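Local atomic coordinates of SIRV1 hypothetical protein ORF119 (Sulfolobus islandicus rudivirus 1 variant xx, PDB entry 2X3G), a protein that probably acts as a dimeric replication initiator of the HUH type, starting replication of the viral genome. Residues Val6-His10 with Ile67-Thr71. Residues are numbered along the deposited sequence; the frame is centred on the assembly and turned at random.
Sequences VLNFH and ILVFT
F70 lies with one ring face against the last turn of helix 2-10, and F9 is the residue that covers it. The CB of F9 sits over the middle of that ring, 3.6 Å from the F70 ring centroid and only 14° off the normal, a well-aimed CH-pi contact. From this CB the F9 ring leads away from the strand: its CG is anti to the carbonyl carbon, which carries the ring further out over the same face of F70, turned steeply enough to present its edge. The two aromatics therefore form a T-shaped pair, the edge of F9 toward the face of F70, with centroids 5.5 Å apart and planes at 65°. Between the rings, CD2 of F9 comes nearest, 3.9 Å from CD1 of F70.

The far end of the F70 ring reaches the helix backbone. Its CE2 lies 3.5 Å from the N of H10, obliquely to the ring, but that N-H is already spent on the helical bond to the O of V6, so the approach is plain packing. One turn back, V6 has CG1 anti to its own N; this methyl meets CD1 of L68 at 3.9 Å and CZ of F70 at 4.1 Å, the V6 side chain crossing both at roughly a right angle. H10 adds its CB beside CE2 of F70, while its imidazole bonds to T16 through ND1 and to the P96 carbonyl through NE2.

The axes of 6-10 and 67-71 pass 9.2 Å apart at 42°, a helix packed on one face of an antiparallel sheet that carries helix 30-44 on its other face, against V69: an alpha/beta sandwich. L68 and F70 point to the helix from strand 64-71, between strands 15-22 and 49-55; I102 of helix 99-109 packs on V6 and H10, H49 stacks on F9, and M118 of the second subunit touches V6 and F9.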
loop_
_atom_site.group_PDB
_atom_site.type_symbol
_atom_site.label_atom_id
_atom_site.label_comp_id
_atom_site.label_asym_id
_atom_site.label_seq_id
_atom_site.Cartn_x
_atom_site.Cartn_y
_atom_site.Cartn_z
ATOM N N VAL A 6 -5.941 3.549 16.289
ATOM C CA VAL A 6 -4.606 3.285 16.843
ATOM C C VAL A 6 -4.322 4.214 18.018
ATOM O O VAL A 6 -3.829 3.776 19.040
ATOM C CB VAL A 6 -3.494 3.381 15.762
ATOM C CG1 VAL A 6 -2.090 3.524 16.390
ATOM C CG2 VAL A 6 -3.551 2.145 14.838
ATOM N N LEU A 7 -4.629 5.498 17.890
ATOM C CA LEU A 7 -4.394 6.426 19.005
ATOM C C LEU A 7 -5.237 6.122 20.227
ATOM O O LEU A 7 -4.756 6.153 21.354
ATOM C CB LEU A 7 -4.692 7.853 18.582
ATOM C CG LEU A 7 -3.727 8.382 17.538
ATOM C CD1 LEU A 7 -4.358 9.522 16.807
ATOM C CD2 LEU A 7 -2.384 8.779 18.167
ATOM N N ASN A 8 -6.507 5.857 19.987
ATOM C CA ASN A 8 -7.426 5.469 21.045
ATOM C C ASN A 8 -6.966 4.237 21.824
ATOM O O ASN A 8 -6.939 4.248 23.060
ATOM C CB ASN A 8 -8.849 5.287 20.501
ATOM C CG ASN A 8 -9.634 6.582 20.498
ATOM O OD1 ASN A 8 -9.433 7.435 21.363
ATOM N ND2 ASN A 8 -10.543 6.740 19.528
ATOM N N PHE A 9 -6.580 3.186 21.111
ATOM C CA PHE A 9 -6.110 1.972 21.763
ATOM C C PHE A 9 -4.769 2.227 22.439
ATOM O O PHE A 9 -4.538 1.795 23.556
ATOM C CB PHE A 9 -5.977 0.812 20.771
ATOM C CG PHE A 9 -7.261 0.405 20.101
ATOM C CD1 PHE A 9 -8.500 0.657 20.665
ATOM C CD2 PHE A 9 -7.218 -0.288 18.907
ATOM C CE1 PHE A 9 -9.655 0.254 20.031
ATOM C CE2 PHE A 9 -8.367 -0.697 18.285
ATOM C CZ PHE A 9 -9.582 -0.419 18.831
ATOM N N HIS A 10 -3.877 2.964 21.789
ATOM C CA HIS A 10 -2.563 3.204 22.379
ATOM C C HIS A 10 -2.688 3.790 23.788
ATOM O O HIS A 10 -1.938 3.430 24.694
ATOM C CB HIS A 10 -1.776 4.182 21.522
ATOM C CG HIS A 10 -0.357 4.350 21.952
ATOM N ND1 HIS A 10 0.453 3.295 22.294
ATOM C CD2 HIS A 10 0.400 5.466 22.086
ATOM C CE1 HIS A 10 1.654 3.749 22.614
ATOM N NE2 HIS A 10 1.652 5.060 22.474
ATOM N N ILE A 67 3.168 -5.331 13.022
ATOM C CA ILE A 67 2.021 -5.617 13.840
ATOM C C ILE A 67 2.039 -4.729 15.075
ATOM O O ILE A 67 3.058 -4.649 15.747
ATOM C CB ILE A 67 2.016 -7.100 14.266
ATOM C CG1 ILE A 67 2.026 -8.026 13.048
ATOM C CG2 ILE A 67 0.793 -7.435 15.100
ATOM C CD1 ILE A 67 1.849 -9.495 13.419
ATOM N N LEU A 68 0.919 -4.054 15.354
ATOM C CA LEU A 68 0.686 -3.464 16.676
ATOM C C LEU A 68 -0.279 -4.319 17.464
ATOM O O LEU A 68 -1.347 -4.689 16.977
ATOM C CB LEU A 68 0.087 -2.069 16.591
ATOM C CG LEU A 68 0.997 -0.946 16.198
ATOM C CD1 LEU A 68 0.141 0.320 16.103
ATOM C CD2 LEU A 68 2.122 -0.777 17.197
ATOM N N VAL A 69 0.122 -4.641 18.679
ATOM C CA VAL A 69 -0.717 -5.400 19.607
ATOM C C VAL A 69 -0.995 -4.460 20.788
ATOM O O VAL A 69 -0.076 -3.971 21.431
ATOM C CB VAL A 69 -0.021 -6.693 20.068
ATOM C CG1 VAL A 69 -0.817 -7.380 21.198
ATOM C CG2 VAL A 69 0.182 -7.668 18.884
ATOM N N PHE A 70 -2.265 -4.192 21.025
ATOM C CA PHE A 70 -2.724 -3.461 22.197
ATOM C C PHE A 70 -3.330 -4.441 23.192
ATOM O O PHE A 70 -4.275 -5.136 22.868
ATOM C CB PHE A 70 -3.792 -2.485 21.767
ATOM C CG PHE A 70 -3.357 -1.585 20.672
ATOM C CD1 PHE A 70 -3.650 -1.889 19.339
ATOM C CD2 PHE A 70 -2.645 -0.423 20.949
ATOM C CE1 PHE A 70 -3.260 -1.041 18.320
ATOM C CE2 PHE A 70 -2.271 0.420 19.948
ATOM C CZ PHE A 70 -2.567 0.111 18.619
ATOM N N THR A 71 -2.806 -4.445 24.410
ATOM C CA THR A 71 -3.161 -5.448 25.403
ATOM C C THR A 71 -2.871 -4.924 26.813
ATOM O O THR A 71 -2.013 -4.061 27.016
ATOM C CB THR A 71 -2.393 -6.767 25.155
ATOM O OG1 THR A 71 -2.836 -7.790 26.050
ATOM C CG2 THR A 71 -0.882 -6.600 25.313
#